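PDB 1WOZ: 177aa long conserved hypothetical protein (ST1454) from Sulfolobus tokodaii, which probably transfers the adenosyl group of ATP to cob(I)alamin, as a trimeric enzyme of the PduO type. Local coordinates for residues V57-L68 and I138-L149. Residues are numbered along the deposited sequence; the frame is centred on the assembly and turned at random.
Sequences VQVELFEIGEDL and INRMIIVYLNRL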
loop_
_atom_site.group_PDB
_atom_site.type_symbol
_atom_site.label_atom_id
_atom_site.label_comp_id
_atom_site.label_asym_id
_atom_site.label_seq_id
_atom_site.Cartn_x
_atom_site.Cartn_y
_atom_site.Cartn_z
ATOM N N VAL A 57 -5.840 1.320 -18.703
ATOM C CA VAL A 57 -5.827 2.283 -17.610
ATOM C C VAL A 57 -4.380 2.738 -17.285
ATOM O O VAL A 57 -4.141 3.912 -17.043
ATOM C CB VAL A 57 -6.449 1.691 -16.298
ATOM C CG1 VAL A 57 -6.231 2.666 -15.129
ATOM C CG2 VAL A 57 -7.964 1.458 -16.491
ATOM N N GLN A 58 -3.425 1.815 -17.263
ATOM C CA GLN A 58 -2.042 2.199 -16.956
ATOM C C GLN A 58 -1.502 3.231 -17.964
ATOM O O GLN A 58 -0.836 4.201 -17.598
ATOM C CB GLN A 58 -1.132 0.985 -16.965
ATOM C CG GLN A 58 -1.463 -0.070 -15.928
ATOM C CD GLN A 58 -0.334 -1.057 -15.836
ATOM O OE1 GLN A 58 -0.149 -1.876 -16.722
ATOM N NE2 GLN A 58 0.459 -0.953 -14.773
ATOM N N VAL A 59 -1.794 3.010 -19.234
ATOM C CA VAL A 59 -1.343 3.951 -20.253
ATOM C C VAL A 59 -2.006 5.307 -19.968
ATOM O O VAL A 59 -1.338 6.352 -19.992
ATOM C CB VAL A 59 -1.759 3.461 -21.656
ATOM C CG1 VAL A 59 -1.548 4.583 -22.686
ATOM C CG2 VAL A 59 -0.957 2.197 -22.018
ATOM N N GLU A 60 -3.314 5.288 -19.689
ATOM C CA GLU A 60 -4.044 6.531 -19.430
ATOM C C GLU A 60 -3.596 7.244 -18.160
ATOM O O GLU A 60 -3.702 8.477 -18.075
ATOM C CB GLU A 60 -5.570 6.284 -19.470
ATOM C CG GLU A 60 -5.990 5.752 -20.847
ATOM C CD GLU A 60 -7.486 5.488 -21.026
ATOM O OE1 GLU A 60 -8.269 5.484 -20.044
ATOM O OE2 GLU A 60 -7.871 5.273 -22.188
ATOM N N LEU A 61 -3.068 6.500 -17.183
ATOM C CA LEU A 61 -2.541 7.159 -15.988
ATOM C C LEU A 61 -1.289 7.941 -16.417
ATOM O O LEU A 61 -0.995 9.012 -15.872
ATOM C CB LEU A 61 -2.180 6.150 -14.875
ATOM C CG LEU A 61 -3.415 5.492 -14.231
ATOM C CD1 LEU A 61 -2.989 4.618 -13.062
ATOM C CD2 LEU A 61 -4.387 6.580 -13.726
ATOM N N PHE A 62 -0.533 7.411 -17.379
ATOM C CA PHE A 62 0.638 8.170 -17.853
ATOM C C PHE A 62 0.129 9.404 -18.605
ATOM O O PHE A 62 0.715 10.477 -18.519
ATOM C CB PHE A 62 1.530 7.329 -18.777
ATOM C CG PHE A 62 2.565 6.526 -18.040
ATOM C CD1 PHE A 62 2.291 5.240 -17.596
ATOM C CD2 PHE A 62 3.814 7.084 -17.746
ATOM C CE1 PHE A 62 3.244 4.515 -16.862
ATOM C CE2 PHE A 62 4.765 6.359 -17.016
ATOM C CZ PHE A 62 4.466 5.070 -16.577
ATOM N N GLU A 63 -0.966 9.262 -19.351
ATOM C CA GLU A 63 -1.503 10.428 -20.049
ATOM C C GLU A 63 -1.991 11.481 -19.052
ATOM O O GLU A 63 -1.830 12.699 -19.270
ATOM C CB GLU A 63 -2.629 10.005 -20.994
ATOM C CG GLU A 63 -2.110 9.144 -22.137
ATOM C CD GLU A 63 -3.159 8.833 -23.197
ATOM O OE1 GLU A 63 -2.760 8.603 -24.351
ATOM O OE2 GLU A 63 -4.365 8.794 -22.887
ATOM N N ILE A 64 -2.573 11.020 -17.949
ATOM C CA ILE A 64 -3.039 11.933 -16.909
ATOM C C ILE A 64 -1.834 12.668 -16.341
ATOM O O ILE A 64 -1.887 13.878 -16.087
ATOM C CB ILE A 64 -3.785 11.154 -15.762
ATOM C CG1 ILE A 64 -5.144 10.697 -16.277
ATOM C CG2 ILE A 64 -3.842 11.999 -14.487
ATOM C CD1 ILE A 64 -5.963 9.889 -15.280
ATOM N N GLY A 65 -0.740 11.942 -16.126
ATOM C CA GLY A 65 0.458 12.594 -15.614
ATOM C C GLY A 65 0.988 13.661 -16.573
ATOM O O GLY A 65 1.477 14.709 -16.141
ATOM N N GLU A 66 0.890 13.414 -17.874
ATOM C CA GLU A 66 1.366 14.399 -18.844
ATOM C C GLU A 66 0.424 15.593 -18.897
ATOM O O GLU A 66 0.867 16.734 -19.059
ATOM C CB GLU A 66 1.512 13.761 -20.233
ATOM C CG GLU A 66 2.561 12.665 -20.241
ATOM C CD GLU A 66 3.195 12.415 -21.604
ATOM O OE1 GLU A 66 2.474 12.114 -22.582
ATOM O OE2 GLU A 66 4.438 12.506 -21.668
ATOM N N ASP A 67 -0.871 15.334 -18.759
ATOM C CA ASP A 67 -1.863 16.408 -18.731
ATOM C C ASP A 67 -1.448 17.319 -17.567
ATOM O O ASP A 67 -1.197 18.512 -17.755
ATOM C CB ASP A 67 -3.272 15.816 -18.493
ATOM C CG ASP A 67 -4.374 16.864 -18.513
ATOM O OD1 ASP A 67 -4.133 18.028 -18.133
ATOM O OD2 ASP A 67 -5.504 16.510 -18.890
ATOM N N LEU A 68 -1.340 16.750 -16.366
ATOM C CA LEU A 68 -0.947 17.510 -15.167
ATOM C C LEU A 68 0.361 18.283 -15.307
ATOM O O LEU A 68 0.439 19.448 -14.912
ATOM C CB LEU A 68 -0.777 16.578 -13.958
ATOM C CG LEU A 68 -2.024 15.908 -13.396
ATOM C CD1 LEU A 68 -1.598 14.871 -12.331
ATOM C CD2 LEU A 68 -2.947 16.968 -12.800
ATOM N N ILE A 138 -5.393 22.333 -12.447
ATOM C CA ILE A 138 -5.551 20.923 -12.775
ATOM C C ILE A 138 -6.872 20.664 -13.501
ATOM O O ILE A 138 -7.916 21.207 -13.141
ATOM C CB ILE A 138 -5.453 20.031 -11.506
ATOM C CG1 ILE A 138 -6.115 18.677 -11.763
ATOM C CG2 ILE A 138 -6.082 20.735 -10.313
ATOM C CD1 ILE A 138 -6.265 17.835 -10.543
ATOM N N ASN A 139 -6.805 19.846 -14.545
ATOM C CA ASN A 139 -7.972 19.473 -15.334
ATOM C C ASN A 139 -8.943 18.670 -14.452
ATOM O O ASN A 139 -8.613 17.588 -13.976
ATOM C CB ASN A 139 -7.509 18.641 -16.539
ATOM C CG ASN A 139 -8.659 18.148 -17.407
ATOM O OD1 ASN A 139 -9.835 18.402 -17.133
ATOM N ND2 ASN A 139 -8.317 17.424 -18.458
ATOM N N ARG A 140 -10.138 19.219 -14.237
ATOM C CA ARG A 140 -11.173 18.591 -13.409
ATOM C C ARG A 140 -11.563 17.177 -13.873
ATOM O O ARG A 140 -11.985 16.340 -13.067
ATOM C CB ARG A 140 -12.411 19.504 -13.396
ATOM C CG ARG A 140 -13.608 19.007 -12.579
ATOM C CD ARG A 140 -13.320 19.008 -11.073
ATOM N NE ARG A 140 -14.480 18.622 -10.258
ATOM C CZ ARG A 140 -15.618 19.314 -10.177
ATOM N NH1 ARG A 140 -15.766 20.441 -10.866
ATOM N NH2 ARG A 140 -16.606 18.885 -9.392
HETATM N N MSE A 141 -11.419 16.907 -15.165
HETATM C CA MSE A 141 -11.768 15.601 -15.702
HETATM C C MSE A 141 -10.885 14.486 -15.120
HETATM O O MSE A 141 -11.230 13.304 -15.171
HETATM C CB MSE A 141 -11.662 15.600 -17.228
HETATM C CG MSE A 141 -12.496 14.510 -17.896
HETATM SE SE MSE A 141 -14.468 14.679 -17.568
HETATM C CE MSE A 141 -14.536 16.456 -16.924
ATOM N N ILE A 142 -9.747 14.871 -14.579
ATOM C CA ILE A 142 -8.822 13.912 -13.986
ATOM C C ILE A 142 -9.438 13.316 -12.725
ATOM O O ILE A 142 -9.362 12.105 -12.493
ATOM C CB ILE A 142 -7.499 14.600 -13.655
ATOM C CG1 ILE A 142 -6.751 14.872 -14.973
ATOM C CG2 ILE A 142 -6.640 13.731 -12.713
ATOM C CD1 ILE A 142 -5.491 15.696 -14.780
ATOM N N ILE A 143 -10.056 14.170 -11.912
ATOM C CA ILE A 143 -10.689 13.692 -10.690
ATOM C C ILE A 143 -11.877 12.803 -11.072
ATOM O O ILE A 143 -12.112 11.753 -10.452
ATOM C CB ILE A 143 -11.130 14.871 -9.808
ATOM C CG1 ILE A 143 -9.887 15.689 -9.414
ATOM C CG2 ILE A 143 -11.835 14.360 -8.567
ATOM C CD1 ILE A 143 -10.155 16.909 -8.517
ATOM N N VAL A 144 -12.609 13.195 -12.113
ATOM C CA VAL A 144 -13.730 12.370 -12.561
ATOM C C VAL A 144 -13.239 10.993 -13.022
ATOM O O VAL A 144 -13.858 9.957 -12.699
ATOM C CB VAL A 144 -14.500 13.023 -13.719
ATOM C CG1 VAL A 144 -15.703 12.153 -14.100
ATOM C CG2 VAL A 144 -14.961 14.427 -13.287
ATOM N N TYR A 145 -12.126 10.975 -13.756
ATOM C CA TYR A 145 -11.575 9.718 -14.246
ATOM C C TYR A 145 -11.253 8.801 -13.046
ATOM O O TYR A 145 -11.637 7.619 -13.030
ATOM C CB TYR A 145 -10.289 9.972 -15.057
ATOM C CG TYR A 145 -9.698 8.733 -15.692
ATOM C CD1 TYR A 145 -10.005 8.380 -17.007
ATOM C CD2 TYR A 145 -8.836 7.901 -14.973
ATOM C CE1 TYR A 145 -9.471 7.240 -17.587
ATOM C CE2 TYR A 145 -8.295 6.759 -15.543
ATOM C CZ TYR A 145 -8.609 6.429 -16.842
ATOM O OH TYR A 145 -8.077 5.303 -17.417
ATOM N N LEU A 146 -10.566 9.361 -12.055
ATOM C CA LEU A 146 -10.175 8.616 -10.859
ATOM C C LEU A 146 -11.395 8.063 -10.115
ATOM O O LEU A 146 -11.362 6.929 -9.629
ATOM C CB LEU A 146 -9.339 9.511 -9.941
ATOM C CG LEU A 146 -7.916 9.806 -10.458
ATOM C CD1 LEU A 146 -7.272 10.825 -9.548
ATOM C CD2 LEU A 146 -7.060 8.498 -10.526
ATOM N N ASN A 147 -12.461 8.860 -10.036
ATOM C CA ASN A 147 -13.702 8.433 -9.376
ATOM C C ASN A 147 -14.318 7.243 -10.115
ATOM O O ASN A 147 -14.718 6.251 -9.484
ATOM C CB ASN A 147 -14.678 9.622 -9.297
ATOM C CG ASN A 147 -16.036 9.255 -8.659
ATOM O OD1 ASN A 147 -16.960 8.830 -9.349
ATOM N ND2 ASN A 147 -16.146 9.430 -7.346
ATOM N N ARG A 148 -14.379 7.313 -11.443
ATOM C CA ARG A 148 -14.949 6.228 -12.249
ATOM C C ARG A 148 -14.076 4.988 -12.188
ATOM O O ARG A 148 -14.572 3.866 -12.290
ATOM C CB ARG A 148 -15.043 6.615 -13.729
ATOM C CG ARG A 148 -16.257 7.431 -14.183
ATOM C CD ARG A 148 -17.163 7.919 -13.089
ATOM N NE ARG A 148 -18.145 8.848 -13.654
ATOM C CZ ARG A 148 -18.584 9.931 -13.036
ATOM N NH1 ARG A 148 -18.147 10.223 -11.830
ATOM N NH2 ARG A 148 -19.428 10.751 -13.646
ATOM N N LEU A 149 -12.763 5.193 -12.077
ATOM C CA LEU A 149 -11.864 4.051 -12.027
ATOM C C LEU A 149 -12.121 3.183 -10.803
ATOM O O LEU A 149 -12.097 1.954 -10.896
ATOM C CB LEU A 149 -10.407 4.526 -12.034
ATOM C CG LEU A 149 -9.335 3.453 -11.849
ATOM C CD1 LEU A 149 -9.416 2.424 -12.935
ATOM C CD2 LEU A 149 -7.950 4.152 -11.887
HETATM O O HOH W 1 -4.207 19.176 -15.716
#
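Tyr145 reaches across from helix 140-149 and fits as a knob into the hole formed by Val57, Glu60, Leu61 and Ile64. Outward from CB, CG anti to the backbone N (chi1 -176°) carries the ring across to Ile64 and Glu60. CG and CD2 come first, meeting Ile64 CD1, which lies 3.5 Å from Tyr145 CD2 and approaches the ring obliquely. Further out, CE2 brushes Leu61 CD2, while CE1 and CZ run past the Glu60 carboxylate. At the tip, Tyr145 OH donates to Glu60 OE1 at 2.6 Å, on the anti lone pair; it also rests on Glu60 CB and Val57. The other carboxylate oxygen, OE2, forms a salt bridge with Arg56 NE, which probably steadies the carboxylate. A phenylalanine here, lacking the hydroxyl, would probably leave Glu60 OE1 without this donor and lose the contacts with Glu60 CB and Val57.

Beyond the ring, Ile64 CG2 meets Ile142 CG2 at 3.7 Å, and Ile142 CD1 presses tightly on Leu68 CD2. At the far end Asn139 ND2 gives a nearly straight bond (169°) to the syn side of Asp67 OD2, and Asn139 OD1 caps the helix by accepting from Met141 N. Water 1 links Asp67 OD1 to Asn139 N. In the loop after helix 48-69, Ser72 OG bonds to Asp67 OD1, while Ile77 bonds to Asp67 OD2 through its N and to Asn139 ND2 through its O. The segments run antiparallel, their axes 10.9 Å apart at 158°, a buried pairing in the helical bundle, consistent with the PduO-type adenosyltransferase family.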